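Long-range contacts in solute-binding protein (Thermoactinomyces vulgaris, PDB 2ZYN), which binds cyclodextrin and probably passes such maltose-type sugars on to a membrane transport system: residues V22-A27 against K73-V78; K60-L65 against V89-L94. One frame throughout, in Å; residues are numbered along the deposited sequence.

Contact 1: residues V22-A27 against K73-V78; sequences VVWENA and KGADLV. With GLC (alpha-D-glucopyranose), chain B.
V23 and L77 form a single parallel beta bridge, which joins strand 20-25 to the start of strand 77-81 in an alpha/beta lobe of this binding-protein fold; strand 50-55 pairs with V23 as well. W24 N donates to L77 O (2.9 Å), while V22 O accepts L77 N at 3.2 Å in the carbonyl plane and D76 N at 2.8 Å, tilted 29° from it. The D76 carboxylate, turned back beside its own backbone N, takes V22 N on the anti lone pair of OD2 (2.8 Å, 169°), and its OD1 is held by S290. A75 CB sits over the five-membered ring of W24, 3.3 Å from the centroid and only 2° off the normal, a CH-pi contact; the same methyl also touches V22 CG1 (3.7 Å). V78 CG1 lies obliquely beside W24 CE3. K64 and L65 of helix 61-68 also touch the indole; with an alanine here the ring is gone, and the A75 methyl, V78 CG1 and that helix are likely to face a gap. Past the bridge, N26 OD1 receives the hydroxyl O3 of the bound glucose at 2.6 Å. The chemistry implies a strand clamped by backbone and carboxylate at one end, with a sugar-binding amide at the other.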
# COMPACT_ATOMS: atom_id res chain seq x y z
N VAL A 22 18.44 -9.90 -11.99
CA VAL A 22 17.09 -10.40 -11.75
C VAL A 22 16.29 -9.35 -10.96
O VAL A 22 16.77 -8.81 -9.97
CB VAL A 22 17.09 -11.76 -10.99
CG1 VAL A 22 15.67 -12.26 -10.74
CG2 VAL A 22 17.87 -12.81 -11.77
N VAL A 23 15.08 -9.07 -11.44
CA VAL A 23 14.19 -8.11 -10.80
C VAL A 23 12.87 -8.80 -10.47
O VAL A 23 12.28 -9.45 -11.33
CB VAL A 23 13.93 -6.89 -11.73
CG1 VAL A 23 12.83 -6.00 -11.18
CG2 VAL A 23 15.20 -6.08 -11.93
N TRP A 24 12.41 -8.67 -9.23
CA TRP A 24 11.06 -9.14 -8.88
C TRP A 24 10.07 -7.99 -8.89
O TRP A 24 10.19 -7.05 -8.09
CB TRP A 24 11.03 -9.84 -7.52
CG TRP A 24 11.74 -11.16 -7.46
CD1 TRP A 24 12.16 -11.92 -8.51
CD2 TRP A 24 12.08 -11.88 -6.27
NE1 TRP A 24 12.76 -13.07 -8.05
CE2 TRP A 24 12.72 -13.07 -6.68
CE3 TRP A 24 11.91 -11.64 -4.90
CZ2 TRP A 24 13.20 -14.01 -5.76
CZ3 TRP A 24 12.39 -12.57 -3.99
CH2 TRP A 24 13.02 -13.75 -4.43
N GLU A 25 9.11 -8.06 -9.80
CA GLU A 25 8.03 -7.09 -9.87
C GLU A 25 6.71 -7.75 -9.48
O GLU A 25 6.55 -8.96 -9.65
CB GLU A 25 7.94 -6.47 -11.28
CG GLU A 25 6.82 -5.44 -11.49
CD GLU A 25 6.92 -4.22 -10.57
OE1 GLU A 25 6.52 -4.32 -9.39
OE2 GLU A 25 7.39 -3.16 -11.03
N ASN A 26 5.79 -6.95 -8.94
CA ASN A 26 4.47 -7.42 -8.54
C ASN A 26 3.79 -8.26 -9.62
O ASN A 26 3.72 -7.84 -10.78
CB ASN A 26 3.59 -6.22 -8.16
CG ASN A 26 2.24 -6.63 -7.60
OD1 ASN A 26 2.07 -7.72 -7.06
ND2 ASN A 26 1.26 -5.73 -7.71
N ALA A 27 3.32 -9.44 -9.23
CA ALA A 27 2.66 -10.37 -10.14
C ALA A 27 1.21 -9.97 -10.38
O ALA A 27 0.28 -10.69 -9.98
CB ALA A 27 2.76 -11.80 -9.60
N LYS A 73 19.48 -17.49 -4.52
CA LYS A 73 18.47 -17.58 -5.57
C LYS A 73 17.48 -16.42 -5.56
O LYS A 73 16.46 -16.44 -6.27
CB LYS A 73 17.74 -18.93 -5.49
CG LYS A 73 18.67 -20.14 -5.56
CD LYS A 73 17.94 -21.44 -5.81
CE LYS A 73 17.02 -21.83 -4.66
NZ LYS A 73 15.60 -21.48 -4.94
N GLY A 74 17.78 -15.40 -4.76
CA GLY A 74 16.94 -14.21 -4.69
C GLY A 74 17.26 -13.22 -5.80
O GLY A 74 18.32 -13.31 -6.43
N ALA A 75 16.34 -12.29 -6.04
CA ALA A 75 16.54 -11.26 -7.05
C ALA A 75 17.52 -10.20 -6.56
O ALA A 75 17.80 -10.09 -5.36
CB ALA A 75 15.22 -10.61 -7.41
N ASP A 76 18.05 -9.42 -7.51
CA ASP A 76 18.90 -8.28 -7.19
C ASP A 76 18.05 -7.11 -6.70
O ASP A 76 18.35 -6.51 -5.67
CB ASP A 76 19.71 -7.86 -8.42
CG ASP A 76 20.64 -8.95 -8.89
OD1 ASP A 76 21.67 -9.19 -8.22
OD2 ASP A 76 20.35 -9.58 -9.94
N LEU A 77 17.01 -6.80 -7.46
CA LEU A 77 16.04 -5.76 -7.11
C LEU A 77 14.69 -6.37 -6.75
O LEU A 77 14.19 -7.25 -7.45
CB LEU A 77 15.86 -4.76 -8.25
CG LEU A 77 16.66 -3.45 -8.28
CD1 LEU A 77 18.07 -3.57 -7.71
CD2 LEU A 77 16.69 -2.88 -9.69
N VAL A 78 14.13 -5.88 -5.65
CA VAL A 78 12.84 -6.34 -5.13
C VAL A 78 11.98 -5.12 -4.80
O VAL A 78 12.47 -3.99 -4.78
CB VAL A 78 13.03 -7.22 -3.85
CG1 VAL A 78 13.76 -8.52 -4.19
CG2 VAL A 78 13.78 -6.44 -2.75
C1 GLC B . -2.97 -10.21 -5.38
C2 GLC B . -1.85 -9.72 -6.28
C3 GLC B . -1.51 -8.24 -6.03
C4 GLC B . -2.73 -7.29 -6.09
C5 GLC B . -4.01 -7.93 -5.35
C6 GLC B . -5.35 -7.36 -5.84
O2 GLC B . -0.65 -10.51 -6.17
O3 GLC B . -0.52 -7.82 -6.97
O4 GLC B . -2.33 -6.12 -5.41
O5 GLC B . -4.13 -9.39 -5.46
O6 GLC B . -5.44 -7.52 -7.24

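Contact 2: residues K60-L65 against V89-L94; sequences KQQEKL and VTKGLL
L93 packs between Q62 and L65 of helix 61-68, just beyond the Schellman motif after helix 85-90, where G92 takes positive phi and its N bonds back to V89 O (3.1 Å). The close side of the contact is apolar. L93 CD1 approaches Q62 CG at 3.6 Å, and L93 CD2 reaches the backbone of L65, 3.8 Å from its C, and then L65 CG. One leucine thus spans two positions a turn apart on the helix, the L65 and L93 side chains overlapping alongside one another, pointing opposite ways. L94 closes the inner end more loosely, its CD2 4.3 Å from L65 CD2, with L85 and A88 of helix 85-90 against it. Toward solvent the contact thins to K91, whose chain bends at chi3 to bring the ammonium over to Q62. That nitrogen is 5.0 Å from E63 OE2, which is salt-bridged to R84, and it has a long, weak ion pair with E87. Q62 serves both sides: its CG stands anti to the backbone N (chi1 -178°), and the extended chain carries the amide past L93. There K91 NZ donates to Q62 OE1 at 3.0 Å, meeting the C=O at 115° and tilted 18° from the carbonyl plane.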
# COMPACT_ATOMS: atom_id res chain seq x y z
N LYS A 60 4.30 -11.14 -1.12
CA LYS A 60 5.03 -12.39 -0.95
C LYS A 60 6.53 -12.21 -1.12
O LYS A 60 7.31 -13.09 -0.73
CB LYS A 60 4.49 -13.47 -1.90
CG LYS A 60 3.08 -13.95 -1.58
CD LYS A 60 2.65 -15.11 -2.47
CE LYS A 60 3.27 -16.44 -2.02
NZ LYS A 60 2.87 -17.58 -2.90
N GLN A 61 6.94 -11.07 -1.69
CA GLN A 61 8.35 -10.83 -2.03
C GLN A 61 9.31 -10.85 -0.85
O GLN A 61 10.39 -11.43 -0.95
CB GLN A 61 8.52 -9.52 -2.82
CG GLN A 61 8.07 -9.63 -4.28
CD GLN A 61 8.60 -8.51 -5.17
OE1 GLN A 61 7.97 -8.17 -6.17
NE2 GLN A 61 9.75 -7.96 -4.81
N GLN A 62 8.92 -10.22 0.26
CA GLN A 62 9.80 -10.15 1.44
C GLN A 62 10.01 -11.53 2.05
O GLN A 62 11.13 -11.88 2.42
CB GLN A 62 9.26 -9.16 2.48
CG GLN A 62 10.14 -9.01 3.73
CD GLN A 62 9.92 -7.69 4.47
OE1 GLN A 62 10.50 -7.47 5.54
NE2 GLN A 62 9.10 -6.83 3.91
N GLU A 63 8.93 -12.31 2.13
CA GLU A 63 9.01 -13.67 2.64
C GLU A 63 9.84 -14.58 1.72
O GLU A 63 10.62 -15.40 2.20
CB GLU A 63 7.61 -14.26 2.87
CG GLU A 63 6.83 -13.60 4.02
CD GLU A 63 7.55 -13.68 5.36
OE1 GLU A 63 8.19 -14.71 5.66
OE2 GLU A 63 7.48 -12.69 6.12
N LYS A 64 9.68 -14.40 0.41
CA LYS A 64 10.42 -15.19 -0.58
C LYS A 64 11.92 -14.89 -0.56
O LYS A 64 12.75 -15.80 -0.67
CB LYS A 64 9.84 -14.98 -1.98
CG LYS A 64 10.40 -15.93 -3.04
CD LYS A 64 9.87 -15.58 -4.43
CE LYS A 64 10.40 -16.53 -5.49
NZ LYS A 64 9.83 -17.90 -5.35
N LEU A 65 12.27 -13.61 -0.42
CA LEU A 65 13.68 -13.20 -0.34
C LEU A 65 14.35 -13.70 0.94
O LEU A 65 15.54 -14.02 0.94
CB LEU A 65 13.82 -11.67 -0.45
CG LEU A 65 15.24 -11.09 -0.58
CD1 LEU A 65 15.94 -11.59 -1.84
CD2 LEU A 65 15.20 -9.57 -0.56
N VAL A 89 15.31 -4.49 7.07
CA VAL A 89 16.66 -3.98 7.34
C VAL A 89 17.28 -4.68 8.56
O VAL A 89 18.46 -5.05 8.53
CB VAL A 89 16.65 -2.43 7.50
CG1 VAL A 89 17.98 -1.92 8.05
CG2 VAL A 89 16.35 -1.77 6.15
N THR A 90 16.47 -4.88 9.59
CA THR A 90 16.90 -5.54 10.84
C THR A 90 17.21 -7.03 10.63
O THR A 90 18.12 -7.58 11.26
CB THR A 90 15.84 -5.34 11.96
OG1 THR A 90 15.62 -3.94 12.16
CG2 THR A 90 16.30 -5.96 13.28
N LYS A 91 16.47 -7.67 9.72
CA LYS A 91 16.72 -9.06 9.33
C LYS A 91 17.88 -9.19 8.34
O LYS A 91 18.27 -10.31 7.99
CB LYS A 91 15.46 -9.68 8.71
CG LYS A 91 14.31 -9.93 9.67
CD LYS A 91 13.06 -10.41 8.91
CE LYS A 91 12.75 -9.53 7.70
NZ LYS A 91 11.54 -9.94 6.95
N GLY A 92 18.41 -8.06 7.89
CA GLY A 92 19.54 -8.05 6.96
C GLY A 92 19.19 -8.45 5.54
O GLY A 92 20.04 -8.99 4.81
N LEU A 93 17.95 -8.20 5.14
CA LEU A 93 17.47 -8.53 3.79
C LEU A 93 17.92 -7.52 2.75
O LEU A 93 18.07 -7.86 1.57
CB LEU A 93 15.94 -8.61 3.76
CG LEU A 93 15.22 -9.88 4.20
CD1 LEU A 93 13.71 -9.68 4.04
CD2 LEU A 93 15.68 -11.08 3.38
N LEU A 94 18.13 -6.28 3.18
CA LEU A 94 18.43 -5.19 2.26
C LEU A 94 19.70 -4.45 2.62
O LEU A 94 20.13 -4.46 3.79
CB LEU A 94 17.26 -4.21 2.18
CG LEU A 94 15.84 -4.72 1.90
CD1 LEU A 94 14.87 -3.56 1.91
CD2 LEU A 94 15.78 -5.47 0.57

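Overall arrangement
Both contacts are largely buried and sit 11 Å apart, centre to centre, on the same side of the chain's centre. Helix 61-68 connects them: the face carrying Q62 and L65 meets residues 89-94, while a neighbouring face packs on strand 20-25. Strand 77-81 follows that helix in the chain and leads on to helix 85-90; with 22-27 first, then 60-65, 73-78 and 89-94, the segments of the two contacts alternate. Contact 1 is strand pairing, rich in backbone hydrogen bonds and finished by an aspartate and a CH-pi contact. Contact 2 buries less surface, 234 against 388 Å², and relies on leucines with one lysine-glutamine bond at its solvent side.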